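Local coordinates for 1H-3-hydroxy-4-oxoquinoline 2,4-dioxygenase (Pseudomonas putida, PDB 3IBT), which catalyses the cofactor-independent cleavage of 3-hydroxy-1H-quinolin-4-one by dioxygen, giving N-formylanthranilate and carbon monoxide, at residues Gln2-Asn7 with Leu78-Ala83; Ile117-Leu122 with Cys209-Gln214; Asp151-Thr156 with Thr243-Leu248. All coordinates share one frame; numbering follows the deposited sequence.

Contact 1. Residues Gln2-Asn7 with Leu78-Ala83; sequences QSLNVN and LAFIDA
Val6 and Leu4, two residues apart on the short N-terminal segment, both direct their side chains at helix 70-83, while Asn5 between them turns the other way. The dense part of the contact is centred on Val6, which is buried. Its CB rests on Ala79 CB at 3.7 Å, and the isopropyl group meets the ring of Phe80 roughly at a right angle. Of its two methyls, CG2 lies in the plane of that ring at the rim, 4.0 Å from Phe80 CD1, while CG1 meets the same carbon obliquely. A second group reaches the same ring over a face: Leu4 CD2 sits 4.2 Å from the centroid of the Phe80 ring and 17° off its normal, a CH-pi contact. With CG anti to the backbone N (chi1 172°), the Leu4 branch extends to the helix, where CD2 also touches Ala83 CB at 3.5 Å. Phe80 also packs edge-to-face with Tyr13 and touches Met11, both of strand 9-16.

The periphery is looser. Ala83 and Asn7 are exposed, and Asn7 adds little beyond an approach of its ND2 to Ala79 CB of 4.5 Å. No hydrogen bond joins the two segments; the contact is mainly apolar. This is the outer margin of an alpha/beta-hydrolase sheet, where the short, weakly bonded edge strand 5-6 and the residue before it lean on the helix that precedes strand 89-94.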
ATOM      1  N   GLN A   2     -14.944   1.073 -14.068  1.00100.89           N
ATOM      2  CA  GLN A   2     -13.968   0.630 -15.096  1.00 99.07           C
ATOM      3  C   GLN A   2     -13.110  -0.575 -14.731  1.00 98.07           C
ATOM      4  O   GLN A   2     -12.490  -0.595 -13.674  1.00 97.82           O
ATOM      5  CB  GLN A   2     -13.019   1.761 -15.447  1.00 98.84           C
ATOM      6  CG  GLN A   2     -13.709   3.053 -15.750  1.00 97.34           C
ATOM      7  CD  GLN A   2     -12.714   4.003 -16.359  1.00 96.06           C
ATOM      8  OE1 GLN A   2     -12.198   4.936 -15.622  1.00 95.73           O
ATOM      9  NE2 GLN A   2     -12.392   3.768 -17.696  1.00 95.42           N
ATOM     10  N   SER A   3     -13.041  -1.561 -15.626  1.00 96.71           N
ATOM     11  CA  SER A   3     -12.388  -2.823 -15.280  1.00 95.40           C
ATOM     12  C   SER A   3     -11.698  -3.571 -16.408  1.00 94.35           C
ATOM     13  O   SER A   3     -12.194  -4.593 -16.829  1.00 94.47           O
ATOM     14  CB  SER A   3     -13.386  -3.752 -14.590  1.00 95.22           C
ATOM     15  OG  SER A   3     -14.663  -3.620 -15.199  1.00 96.00           O
ATOM     16  N   LEU A   4     -10.561  -3.073 -16.889  1.00 93.28           N
ATOM     17  CA  LEU A   4      -9.662  -3.871 -17.736  1.00 92.87           C
ATOM     18  C   LEU A   4      -9.099  -5.034 -16.916  1.00 92.82           C
ATOM     19  O   LEU A   4      -8.817  -4.882 -15.711  1.00 93.40           O
ATOM     20  CB  LEU A   4      -8.512  -3.010 -18.288  1.00 92.64           C
ATOM     21  CG  LEU A   4      -7.323  -3.636 -19.051  1.00 92.59           C
ATOM     22  CD1 LEU A   4      -7.451  -3.398 -20.594  1.00 93.69           C
ATOM     23  CD2 LEU A   4      -5.994  -2.992 -18.530  1.00 92.24           C
ATOM     24  N   ASN A   5      -8.946  -6.193 -17.568  1.00 92.71           N
ATOM     25  CA  ASN A   5      -8.408  -7.406 -16.923  1.00 92.36           C
ATOM     26  C   ASN A   5      -7.006  -7.767 -17.433  1.00 92.27           C
ATOM     27  O   ASN A   5      -6.646  -7.490 -18.599  1.00 92.42           O
ATOM     28  CB  ASN A   5      -9.330  -8.611 -17.135  1.00 92.20           C
ATOM     29  CG  ASN A   5      -8.912  -9.439 -18.315  1.00 90.79           C
ATOM     30  OD1 ASN A   5      -9.046  -9.006 -19.461  1.00 88.35           O
ATOM     31  ND2 ASN A   5      -8.350 -10.616 -18.043  1.00 90.05           N
ATOM     32  N   VAL A   6      -6.238  -8.425 -16.564  1.00 91.77           N
ATOM     33  CA  VAL A   6      -4.828  -8.645 -16.825  1.00 91.05           C
ATOM     34  C   VAL A   6      -4.472 -10.059 -16.399  1.00 90.51           C
ATOM     35  O   VAL A   6      -5.157 -10.655 -15.544  1.00 90.64           O
ATOM     36  CB  VAL A   6      -3.923  -7.584 -16.080  1.00 91.11           C
ATOM     37  CG1 VAL A   6      -3.973  -6.237 -16.789  1.00 90.97           C
ATOM     38  CG2 VAL A   6      -4.336  -7.421 -14.626  1.00 90.58           C
ATOM     39  N   ASN A   7      -3.415 -10.596 -17.006  1.00 89.41           N
ATOM     40  CA  ASN A   7      -2.828 -11.840 -16.552  1.00 88.34           C
ATOM     41  C   ASN A   7      -3.918 -12.881 -16.259  1.00 88.37           C
ATOM     42  O   ASN A   7      -4.789 -13.130 -17.103  1.00 88.18           O
ATOM     43  CB  ASN A   7      -1.986 -11.562 -15.310  1.00 87.81           C
ATOM     44  CG  ASN A   7      -0.703 -12.332 -15.325  1.00 86.32           C
ATOM     45  OD1 ASN A   7      -0.819 -13.663 -15.152  1.00 84.00           O
ATOM     46  ND2 ASN A   7       0.495 -11.573 -15.623  1.00 86.91           N
ATOM     47  N   LEU A  78       1.908  -4.830 -13.976  1.00 70.36           N
ATOM     48  CA  LEU A  78       2.773  -4.678 -15.151  1.00 70.64           C
ATOM     49  C   LEU A  78       2.011  -4.946 -16.479  1.00 71.67           C
ATOM     50  O   LEU A  78       2.250  -4.321 -17.533  1.00 71.42           O
ATOM     51  CB  LEU A  78       3.983  -5.593 -15.028  1.00 70.03           C
ATOM     52  CG  LEU A  78       5.062  -5.228 -14.010  1.00 67.76           C
ATOM     53  CD1 LEU A  78       6.066  -6.354 -13.984  1.00 67.88           C
ATOM     54  CD2 LEU A  78       5.765  -3.945 -14.346  1.00 62.71           C
ATOM     55  N   ALA A  79       1.070  -5.875 -16.395  1.00 72.56           N
ATOM     56  CA  ALA A  79       0.163  -6.160 -17.469  1.00 73.32           C
ATOM     57  C   ALA A  79      -0.913  -5.043 -17.548  1.00 74.60           C
ATOM     58  O   ALA A  79      -1.743  -5.024 -18.491  1.00 74.50           O
ATOM     59  CB  ALA A  79      -0.455  -7.515 -17.232  1.00 72.84           C
ATOM     60  N   PHE A  80      -0.898  -4.121 -16.569  1.00 75.26           N
ATOM     61  CA  PHE A  80      -1.829  -2.982 -16.542  1.00 76.11           C
ATOM     62  C   PHE A  80      -1.287  -1.841 -17.378  1.00 76.02           C
ATOM     63  O   PHE A  80      -1.799  -1.588 -18.471  1.00 75.95           O
ATOM     64  CB  PHE A  80      -2.102  -2.515 -15.113  1.00 76.90           C
ATOM     65  CG  PHE A  80      -3.548  -2.350 -14.821  1.00 78.72           C
ATOM     66  CD1 PHE A  80      -4.385  -3.474 -14.791  1.00 80.35           C
ATOM     67  CD2 PHE A  80      -4.090  -1.081 -14.614  1.00 79.91           C
ATOM     68  CE1 PHE A  80      -5.736  -3.351 -14.535  1.00 81.39           C
ATOM     69  CE2 PHE A  80      -5.443  -0.939 -14.350  1.00 80.97           C
ATOM     70  CZ  PHE A  80      -6.273  -2.084 -14.312  1.00 81.14           C
ATOM     71  N   ILE A  81      -0.243  -1.181 -16.867  1.00 75.91           N
ATOM     72  CA  ILE A  81       0.540  -0.155 -17.585  1.00 76.35           C
ATOM     73  C   ILE A  81       0.691  -0.386 -19.118  1.00 76.45           C
ATOM     74  O   ILE A  81       0.551   0.558 -19.925  1.00 75.95           O
ATOM     75  CB  ILE A  81       1.968   0.062 -16.924  1.00 76.75           C
ATOM     76  CG1 ILE A  81       2.963  -1.067 -17.282  1.00 78.57           C
ATOM     77  CG2 ILE A  81       1.890   0.275 -15.354  1.00 76.63           C
ATOM     78  CD1 ILE A  81       3.733  -0.894 -18.632  1.00 80.21           C
ATOM     79  N   ASP A  82       0.994  -1.639 -19.481  1.00 76.38           N
ATOM     80  CA  ASP A  82       1.156  -2.083 -20.857  1.00 76.64           C
ATOM     81  C   ASP A  82      -0.199  -2.098 -21.567  1.00 76.67           C
ATOM     82  O   ASP A  82      -0.353  -1.455 -22.599  1.00 76.23           O
ATOM     83  CB  ASP A  82       1.850  -3.468 -20.867  1.00 76.73           C
ATOM     84  CG  ASP A  82       1.658  -4.271 -22.194  1.00 77.25           C
ATOM     85  OD1 ASP A  82       0.607  -4.148 -22.917  1.00 77.25           O
ATOM     86  OD2 ASP A  82       2.597  -5.081 -22.506  1.00 77.94           O
ATOM     87  N   ALA A  83      -1.166  -2.817 -20.992  1.00 76.93           N
ATOM     88  CA  ALA A  83      -2.486  -3.022 -21.588  1.00 77.17           C
ATOM     89  C   ALA A  83      -3.190  -1.716 -21.967  1.00 77.76           C
ATOM     90  O   ALA A  83      -3.906  -1.662 -23.009  1.00 78.19           O
ATOM     91  CB  ALA A  83      -3.360  -3.831 -20.658  1.00 77.01           C
TER

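Contact 2. Residues Ile117-Leu122 with Cys209-Gln214; sequences IIIDWL and CHIYSQ. Unlike the reference sequence in segment 117-122: Ile118 (reference Val).
In the parallel core of the alpha/beta-hydrolase sheet, strands 115-119 and 207-212 pair in register, Ile117 with Cys209, Ile118 with His210 and Ile119 with Ile211; the pieces 117-119 and 209-212 of these strands run 22° apart. The evidence is a ladder of backbone bonds: Ile118 N to Cys209 O (3.0 Å), Ile211 N to Ile118 O (3.0 Å) and Asp120 N to Ile211 O (2.7 Å). On the face carrying Ile117, Ile119 and Ile211, the methyls Ile117 CG2 and Ile211 CD1 meet at 3.8 Å, under helix 251-261.

On the other face, a chi1 of -171° swings the His210 imidazole across to the end of strand 115-119. There His210 NE2 accepts a hydrogen bond from Trp121 N at 3.0 Å, close to the ring plane, while ND1 is hydrogen-bonded to Gln224.

Beyond the strands, Asp120 OD1 takes two backbone N-H groups from the same face of the carboxylate. Ser213 N lies 3.0 Å from Asp120 OD1, above the plane, and Gln214 N 3.3 Å from the same oxygen, nearer the plane on its syn side. OD2 makes a weak hydrogen bond to His244 ND1. With an alanine in place of Asp120, the amides of Ser213 and Gln214 would probably lose their acceptor and the His244 ring one of its restraints. An acid directly after the sixth strand, fixed by the turn after the seventh, is consistent with the acid-histidine dyad of cofactor-free dioxygenases, in which this residue probably raises the basicity of the histidine.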
ATOM      1  N   ILE A 117       6.258   6.355  -3.783  1.00 68.06           N
ATOM      2  CA  ILE A 117       5.853   6.704  -2.431  1.00 66.33           C
ATOM      3  C   ILE A 117       5.210   5.522  -1.820  1.00 66.05           C
ATOM      4  O   ILE A 117       4.490   4.777  -2.450  1.00 66.01           O
ATOM      5  CB  ILE A 117       4.807   7.803  -2.430  1.00 66.59           C
ATOM      6  CG1 ILE A 117       5.395   9.082  -3.033  1.00 65.05           C
ATOM      7  CG2 ILE A 117       4.211   7.993  -1.007  1.00 65.93           C
ATOM      8  CD1 ILE A 117       4.519  10.202  -3.022  1.00 62.70           C
ATOM      9  N   ILE A 118       5.456   5.383  -0.550  1.00 66.21           N
ATOM     10  CA  ILE A 118       4.885   4.324   0.249  1.00 66.46           C
ATOM     11  C   ILE A 118       4.282   4.958   1.490  1.00 66.15           C
ATOM     12  O   ILE A 118       4.760   5.986   1.959  1.00 66.70           O
ATOM     13  CB  ILE A 118       5.963   3.341   0.637  1.00 66.84           C
ATOM     14  CG1 ILE A 118       7.217   4.109   1.098  1.00 67.05           C
ATOM     15  CG2 ILE A 118       6.297   2.444  -0.551  1.00 65.71           C
ATOM     16  CD1 ILE A 118       8.392   3.245   1.290  1.00 70.21           C
ATOM     17  N   ILE A 119       3.225   4.365   2.007  1.00 65.68           N
ATOM     18  CA  ILE A 119       2.499   4.971   3.095  1.00 66.26           C
ATOM     19  C   ILE A 119       2.332   3.933   4.201  1.00 67.38           C
ATOM     20  O   ILE A 119       1.782   2.861   3.978  1.00 68.42           O
ATOM     21  CB  ILE A 119       1.133   5.490   2.632  1.00 66.26           C
ATOM     22  CG1 ILE A 119       1.326   6.550   1.551  1.00 66.67           C
ATOM     23  CG2 ILE A 119       0.346   6.046   3.789  1.00 65.15           C
ATOM     24  CD1 ILE A 119       0.063   7.106   1.003  1.00 66.27           C
ATOM     25  N   ASP A 120       2.823   4.234   5.391  1.00 67.70           N
ATOM     26  CA  ASP A 120       2.516   3.415   6.531  1.00 68.54           C
ATOM     27  C   ASP A 120       2.838   1.958   6.332  1.00 68.76           C
ATOM     28  O   ASP A 120       2.012   1.083   6.606  1.00 69.60           O
ATOM     29  CB  ASP A 120       1.084   3.592   7.026  1.00 67.93           C
ATOM     30  CG  ASP A 120       1.057   3.807   8.539  1.00 70.75           C
ATOM     31  OD1 ASP A 120       0.750   4.945   8.953  1.00 70.66           O
ATOM     32  OD2 ASP A 120       1.431   2.876   9.323  1.00 71.22           O
ATOM     33  N   TRP A 121       4.065   1.735   5.865  1.00 68.83           N
ATOM     34  CA  TRP A 121       4.710   0.446   5.735  1.00 67.87           C
ATOM     35  C   TRP A 121       5.633   0.283   6.935  1.00 68.97           C
ATOM     36  O   TRP A 121       6.530   1.130   7.148  1.00 68.75           O
ATOM     37  CB  TRP A 121       5.623   0.558   4.551  1.00 66.91           C
ATOM     38  CG  TRP A 121       6.040  -0.717   3.977  1.00 66.73           C
ATOM     39  CD1 TRP A 121       5.507  -1.935   4.213  1.00 64.33           C
ATOM     40  CD2 TRP A 121       7.047  -0.898   2.995  1.00 65.12           C
ATOM     41  NE1 TRP A 121       6.132  -2.863   3.461  1.00 64.86           N
ATOM     42  CE2 TRP A 121       7.073  -2.255   2.683  1.00 64.36           C
ATOM     43  CE3 TRP A 121       7.941  -0.031   2.349  1.00 68.56           C
ATOM     44  CZ2 TRP A 121       7.954  -2.797   1.739  1.00 66.18           C
ATOM     45  CZ3 TRP A 121       8.821  -0.561   1.388  1.00 67.40           C
ATOM     46  CH2 TRP A 121       8.810  -1.938   1.092  1.00 65.89           C
ATOM     47  N   LEU A 122       5.435  -0.798   7.698  1.00 69.19           N
ATOM     48  CA  LEU A 122       6.197  -1.046   8.913  1.00 69.72           C
ATOM     49  C   LEU A 122       7.626  -1.453   8.574  1.00 70.41           C
ATOM     50  O   LEU A 122       7.900  -2.581   8.140  1.00 69.86           O
ATOM     51  CB  LEU A 122       5.481  -2.096   9.768  1.00 70.12           C
ATOM     52  CG  LEU A 122       6.103  -2.568  11.080  1.00 69.25           C
ATOM     53  CD1 LEU A 122       6.072  -1.509  12.184  1.00 69.58           C
ATOM     54  CD2 LEU A 122       5.392  -3.834  11.510  1.00 69.08           C
ATOM     55  N   CYS A 209       9.808   8.055  -0.764  1.00 73.89           N
ATOM     56  CA  CYS A 209       9.255   8.882   0.288  1.00 73.03           C
ATOM     57  C   CYS A 209       8.274   8.039   1.057  1.00 72.30           C
ATOM     58  O   CYS A 209       7.333   7.507   0.467  1.00 72.93           O
ATOM     59  CB  CYS A 209       8.547  10.080  -0.318  1.00 73.18           C
ATOM     60  SG  CYS A 209       7.618  11.115   0.834  1.00 75.05           S
ATOM     61  N   HIS A 210       8.521   7.895   2.359  1.00 71.29           N
ATOM     62  CA  HIS A 210       7.633   7.183   3.282  1.00 69.73           C
ATOM     63  C   HIS A 210       6.788   8.140   4.107  1.00 69.15           C
ATOM     64  O   HIS A 210       7.317   8.829   5.005  1.00 68.68           O
ATOM     65  CB  HIS A 210       8.443   6.302   4.252  1.00 69.38           C
ATOM     66  CG  HIS A 210       7.584   5.386   5.080  1.00 69.41           C
ATOM     67  ND1 HIS A 210       7.855   5.096   6.398  1.00 69.16           N
ATOM     68  CD2 HIS A 210       6.440   4.713   4.774  1.00 69.15           C
ATOM     69  CE1 HIS A 210       6.934   4.264   6.866  1.00 72.33           C
ATOM     70  NE2 HIS A 210       6.058   4.019   5.899  1.00 71.49           N
ATOM     71  N   ILE A 211       5.491   8.167   3.808  1.00 68.40           N
ATOM     72  CA  ILE A 211       4.479   8.896   4.592  1.00 68.95           C
ATOM     73  C   ILE A 211       3.862   7.955   5.619  1.00 68.57           C
ATOM     74  O   ILE A 211       3.586   6.818   5.320  1.00 69.78           O
ATOM     75  CB  ILE A 211       3.360   9.432   3.683  1.00 69.25           C
ATOM     76  CG1 ILE A 211       3.926  10.427   2.656  1.00 70.55           C
ATOM     77  CG2 ILE A 211       2.315  10.149   4.487  1.00 69.80           C
ATOM     78  CD1 ILE A 211       3.015  10.632   1.430  1.00 70.26           C
ATOM     79  N   TYR A 212       3.644   8.389   6.837  1.00 68.57           N
ATOM     80  CA  TYR A 212       3.283   7.430   7.877  1.00 68.34           C
ATOM     81  C   TYR A 212       2.959   8.119   9.186  1.00 68.84           C
ATOM     82  O   TYR A 212       3.586   9.161   9.547  1.00 69.11           O
ATOM     83  CB  TYR A 212       4.444   6.485   8.104  1.00 68.50           C
ATOM     84  CG  TYR A 212       5.512   7.114   8.960  1.00 69.08           C
ATOM     85  CD1 TYR A 212       5.530   6.920  10.329  1.00 68.79           C
ATOM     86  CD2 TYR A 212       6.480   7.943   8.407  1.00 70.45           C
ATOM     87  CE1 TYR A 212       6.500   7.530  11.137  1.00 71.61           C
ATOM     88  CE2 TYR A 212       7.470   8.537   9.210  1.00 70.34           C
ATOM     89  CZ  TYR A 212       7.460   8.333  10.577  1.00 69.12           C
ATOM     90  OH  TYR A 212       8.394   8.916  11.393  1.00 67.77           O
ATOM     91  N   SER A 213       1.985   7.559   9.902  1.00 69.10           N
ATOM     92  CA  SER A 213       1.655   8.035  11.252  1.00 70.03           C
ATOM     93  C   SER A 213       1.972   6.993  12.325  1.00 71.06           C
ATOM     94  O   SER A 213       2.374   7.305  13.439  1.00 71.18           O
ATOM     95  CB  SER A 213       0.188   8.401  11.316  1.00 70.21           C
ATOM     96  OG  SER A 213      -0.163   9.235  10.215  1.00 69.48           O
ATOM     97  N   GLN A 214       1.816   5.735  11.952  1.00 72.40           N
ATOM     98  CA  GLN A 214       1.947   4.603  12.871  1.00 73.23           C
ATOM     99  C   GLN A 214       3.178   3.742  12.508  1.00 73.16           C
ATOM    100  O   GLN A 214       3.630   3.747  11.345  1.00 74.95           O
ATOM    101  CB  GLN A 214       0.658   3.772  12.771  1.00 72.55           C
ATOM    102  CG  GLN A 214       0.243   3.381  14.117  1.00 75.03           C
ATOM    103  CD  GLN A 214      -0.990   2.544  14.136  1.00 75.73           C
ATOM    104  OE1 GLN A 214      -2.090   3.074  14.294  1.00 77.34           O
ATOM    105  NE2 GLN A 214      -0.815   1.210  14.049  1.00 72.94           N
TER
HETATM  106  O   HOH W   1       5.027   2.380   9.520  1.00 76.79           O

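Contact 3. Residues Asp151-Thr156 with Thr243-Leu248; sequences DEWAET and THFPSL
The backbones of Trp153 and His244 come within 4.9 Å, CA to CA, and a single hydrogen bond ties them, from His244 N to Trp153 O at 3.1 Å with the donor tilted 16° from the carbonyl plane. The same carbonyl also draws the CA of Thr243, so the last turn of helix 142-154 is docked on the loop ahead of helix 246-249.

Beyond the backbone the two aromatic side chains run alongside each other, pointing the same way. The five-membered ring of Trp153 and the imidazole of His244 form a face-to-face stack, with their centroids 3.7 Å apart and their planes 13° from parallel. Trp153 NE1 stands over the middle of the imidazole, whereas His244 CD2 lies over the indole nearer its rim. A chi1 of 178° extends the His244 side chain away from its own N and aims the ring along the indole. Helix 142-154 belongs to the helical cap inserted after the sixth strand of the alpha/beta-hydrolase sheet, and His244 follows the eighth, where the fold carries its catalytic histidine. By similarity His244 is the proton donor and acceptor and Trp153 a substrate-binding residue, so the stack probably forms part of one wall of the active site, with Ser95 beside the imidazole.

Phe245 completes an aromatic cluster: its CZ reaches Trp153 CB at 4.0 Å, and the ring packs edge-to-face on His165 of helix 160-169. Farther along the cap segment, Glu155 leaves helical geometry with positive phi and forms a salt bridge with Arg242.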
ATOM      1  N   ASP A 151      -7.756  -3.166  16.404  1.00 75.29           N
ATOM      2  CA  ASP A 151      -7.683  -2.472  17.686  1.00 76.48           C
ATOM      3  C   ASP A 151      -6.449  -1.569  17.666  1.00 77.23           C
ATOM      4  O   ASP A 151      -6.482  -0.414  18.128  1.00 77.86           O
ATOM      5  CB  ASP A 151      -7.602  -3.472  18.848  1.00 76.67           C
ATOM      6  CG  ASP A 151      -8.940  -4.213  19.108  1.00 78.25           C
ATOM      7  OD1 ASP A 151      -9.864  -3.608  19.701  1.00 80.17           O
ATOM      8  OD2 ASP A 151      -9.066  -5.417  18.754  1.00 78.67           O
ATOM      9  N   GLU A 152      -5.376  -2.099  17.085  1.00 77.50           N
ATOM     10  CA  GLU A 152      -4.115  -1.395  16.984  1.00 78.09           C
ATOM     11  C   GLU A 152      -4.192  -0.277  15.946  1.00 76.79           C
ATOM     12  O   GLU A 152      -4.144   0.906  16.283  1.00 77.04           O
ATOM     13  CB  GLU A 152      -2.995  -2.366  16.633  1.00 77.86           C
ATOM     14  CG  GLU A 152      -1.648  -1.662  16.431  1.00 80.59           C
ATOM     15  CD  GLU A 152      -0.518  -2.645  16.122  1.00 81.37           C
ATOM     16  OE1 GLU A 152      -0.355  -3.634  16.886  1.00 84.97           O
ATOM     17  OE2 GLU A 152       0.204  -2.428  15.113  1.00 86.88           O
ATOM     18  N   TRP A 153      -4.308  -0.664  14.684  1.00 75.58           N
ATOM     19  CA  TRP A 153      -4.469   0.274  13.584  1.00 74.15           C
ATOM     20  C   TRP A 153      -5.393   1.465  13.886  1.00 74.19           C
ATOM     21  O   TRP A 153      -5.082   2.633  13.509  1.00 73.90           O
ATOM     22  CB  TRP A 153      -4.957  -0.492  12.357  1.00 73.55           C
ATOM     23  CG  TRP A 153      -3.882  -1.379  11.744  1.00 72.98           C
ATOM     24  CD1 TRP A 153      -2.534  -1.330  11.995  1.00 71.86           C
ATOM     25  CD2 TRP A 153      -4.065  -2.400  10.752  1.00 71.76           C
ATOM     26  NE1 TRP A 153      -1.869  -2.255  11.232  1.00 71.86           N
ATOM     27  CE2 TRP A 153      -2.776  -2.928  10.454  1.00 71.88           C
ATOM     28  CE3 TRP A 153      -5.179  -2.909  10.078  1.00 69.34           C
ATOM     29  CZ2 TRP A 153      -2.577  -3.967   9.527  1.00 71.63           C
ATOM     30  CZ3 TRP A 153      -4.979  -3.924   9.147  1.00 70.69           C
ATOM     31  CH2 TRP A 153      -3.689  -4.448   8.884  1.00 71.55           C
ATOM     32  N   ALA A 154      -6.507   1.188  14.578  1.00 73.41           N
ATOM     33  CA  ALA A 154      -7.469   2.251  14.905  1.00 72.95           C
ATOM     34  C   ALA A 154      -7.036   3.214  15.988  1.00 72.49           C
ATOM     35  O   ALA A 154      -7.439   4.351  15.966  1.00 71.72           O
ATOM     36  CB  ALA A 154      -8.817   1.679  15.260  1.00 73.03           C
ATOM     37  N   GLU A 155      -6.244   2.750  16.949  1.00 72.83           N
ATOM     38  CA  GLU A 155      -5.954   3.513  18.171  1.00 72.68           C
ATOM     39  C   GLU A 155      -7.187   4.229  18.726  1.00 72.69           C
ATOM     40  O   GLU A 155      -8.256   3.656  18.699  1.00 74.03           O
ATOM     41  CB  GLU A 155      -4.794   4.450  17.953  1.00 71.94           C
ATOM     42  CG  GLU A 155      -3.971   4.581  19.214  1.00 72.66           C
ATOM     43  CD  GLU A 155      -3.914   5.993  19.745  1.00 75.04           C
ATOM     44  OE1 GLU A 155      -3.000   6.287  20.542  1.00 76.01           O
ATOM     45  OE2 GLU A 155      -4.751   6.839  19.342  1.00 79.43           O
ATOM     46  N   THR A 156      -7.058   5.465  19.193  1.00 72.94           N
ATOM     47  CA  THR A 156      -8.160   6.202  19.842  1.00 73.06           C
ATOM     48  C   THR A 156      -8.960   7.130  18.938  1.00 72.94           C
ATOM     49  O   THR A 156      -9.417   8.175  19.403  1.00 72.51           O
ATOM     50  CB  THR A 156      -7.638   7.176  20.939  1.00 73.34           C
ATOM     51  OG1 THR A 156      -6.310   6.828  21.313  1.00 73.02           O
ATOM     52  CG2 THR A 156      -8.573   7.207  22.195  1.00 74.06           C
ATOM     53  N   THR A 243      -3.603   6.989  13.615  1.00 71.98           N
ATOM     54  CA  THR A 243      -4.127   5.897  12.807  1.00 71.58           C
ATOM     55  C   THR A 243      -3.108   5.313  11.834  1.00 72.18           C
ATOM     56  O   THR A 243      -2.100   5.954  11.506  1.00 72.31           O
ATOM     57  CB  THR A 243      -5.355   6.465  12.038  1.00 71.81           C
ATOM     58  OG1 THR A 243      -6.513   6.218  12.814  1.00 69.25           O
ATOM     59  CG2 THR A 243      -5.514   5.989  10.554  1.00 69.28           C
ATOM     60  N   HIS A 244      -3.412   4.114  11.350  1.00 72.22           N
ATOM     61  CA  HIS A 244      -2.620   3.420  10.324  1.00 72.75           C
ATOM     62  C   HIS A 244      -2.900   3.879   8.856  1.00 73.22           C
ATOM     63  O   HIS A 244      -2.119   3.533   7.968  1.00 74.08           O
ATOM     64  CB  HIS A 244      -2.800   1.889  10.533  1.00 72.82           C
ATOM     65  CG  HIS A 244      -2.100   0.997   9.537  1.00 72.96           C
ATOM     66  ND1 HIS A 244      -0.733   1.007   9.337  1.00 72.74           N
ATOM     67  CD2 HIS A 244      -2.583   0.007   8.741  1.00 71.01           C
ATOM     68  CE1 HIS A 244      -0.411   0.082   8.444  1.00 71.83           C
ATOM     69  NE2 HIS A 244      -1.514  -0.539   8.066  1.00 69.49           N
ATOM     70  N   PHE A 245      -3.957   4.668   8.598  1.00 72.99           N
ATOM     71  CA  PHE A 245      -4.354   5.045   7.211  1.00 72.59           C
ATOM     72  C   PHE A 245      -4.363   6.545   7.068  1.00 73.03           C
ATOM     73  O   PHE A 245      -5.414   7.205   7.118  1.00 73.71           O
ATOM     74  CB  PHE A 245      -5.706   4.507   6.894  1.00 71.44           C
ATOM     75  CG  PHE A 245      -5.984   3.237   7.585  1.00 71.55           C
ATOM     76  CD1 PHE A 245      -6.557   3.243   8.852  1.00 70.26           C
ATOM     77  CD2 PHE A 245      -5.650   2.016   6.988  1.00 72.30           C
ATOM     78  CE1 PHE A 245      -6.829   2.038   9.533  1.00 70.31           C
ATOM     79  CE2 PHE A 245      -5.917   0.807   7.635  1.00 73.70           C
ATOM     80  CZ  PHE A 245      -6.509   0.813   8.929  1.00 71.66           C
ATOM     81  N   PRO A 246      -3.165   7.119   6.927  1.00 72.89           N
ATOM     82  CA  PRO A 246      -3.118   8.565   6.769  1.00 71.96           C
ATOM     83  C   PRO A 246      -3.928   9.081   5.548  1.00 71.37           C
ATOM     84  O   PRO A 246      -4.337  10.242   5.498  1.00 71.60           O
ATOM     85  CB  PRO A 246      -1.618   8.853   6.617  1.00 71.76           C
ATOM     86  CG  PRO A 246      -0.948   7.555   6.379  1.00 71.96           C
ATOM     87  CD  PRO A 246      -1.822   6.490   6.931  1.00 72.61           C
ATOM     88  N   SER A 247      -4.168   8.231   4.570  1.00 70.92           N
ATOM     89  CA  SER A 247      -4.944   8.651   3.414  1.00 70.22           C
ATOM     90  C   SER A 247      -6.409   8.862   3.779  1.00 68.69           C
ATOM     91  O   SER A 247      -7.111   9.551   3.075  1.00 67.62           O
ATOM     92  CB  SER A 247      -4.838   7.598   2.345  1.00 70.64           C
ATOM     93  OG  SER A 247      -5.193   6.340   2.927  1.00 76.69           O
ATOM     94  N   LEU A 248      -6.854   8.261   4.883  1.00 67.90           N
ATOM     95  CA  LEU A 248      -8.225   8.397   5.326  1.00 67.45           C
ATOM     96  C   LEU A 248      -8.277   9.419   6.411  1.00 68.11           C
ATOM     97  O   LEU A 248      -9.076  10.332   6.348  1.00 68.15           O
ATOM     98  CB  LEU A 248      -8.733   7.078   5.891  1.00 66.78           C
ATOM     99  CG  LEU A 248      -9.151   5.985   4.922  1.00 66.31           C
ATOM    100  CD1 LEU A 248      -9.544   4.737   5.729  1.00 66.24           C
ATOM    101  CD2 LEU A 248     -10.298   6.453   4.042  1.00 62.64           C
TER

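In the fold
Contacts 2 and 3 meet in the interior, joined through the acid-histidine pair and through Ile119, which packs against Pro246; their centres are about 12 Å apart. Contact 1 lies at the opposite side of the chain's centre, about 26 Å from contact 2 and about 31 Å from contact 3, centre to centre, and is partly exposed. Contacts 1 and 2 nevertheless reach the same sheet, one at an edge strand and the other among its parallel central strands. Their chemistry follows their place: mainly apolar packing at the margin, backbone ladder and a gripped carboxylate in the core, and aromatic stacking where the cap meets the histidine loop. Along the chain, the segments of contacts 2 and 3 alternate.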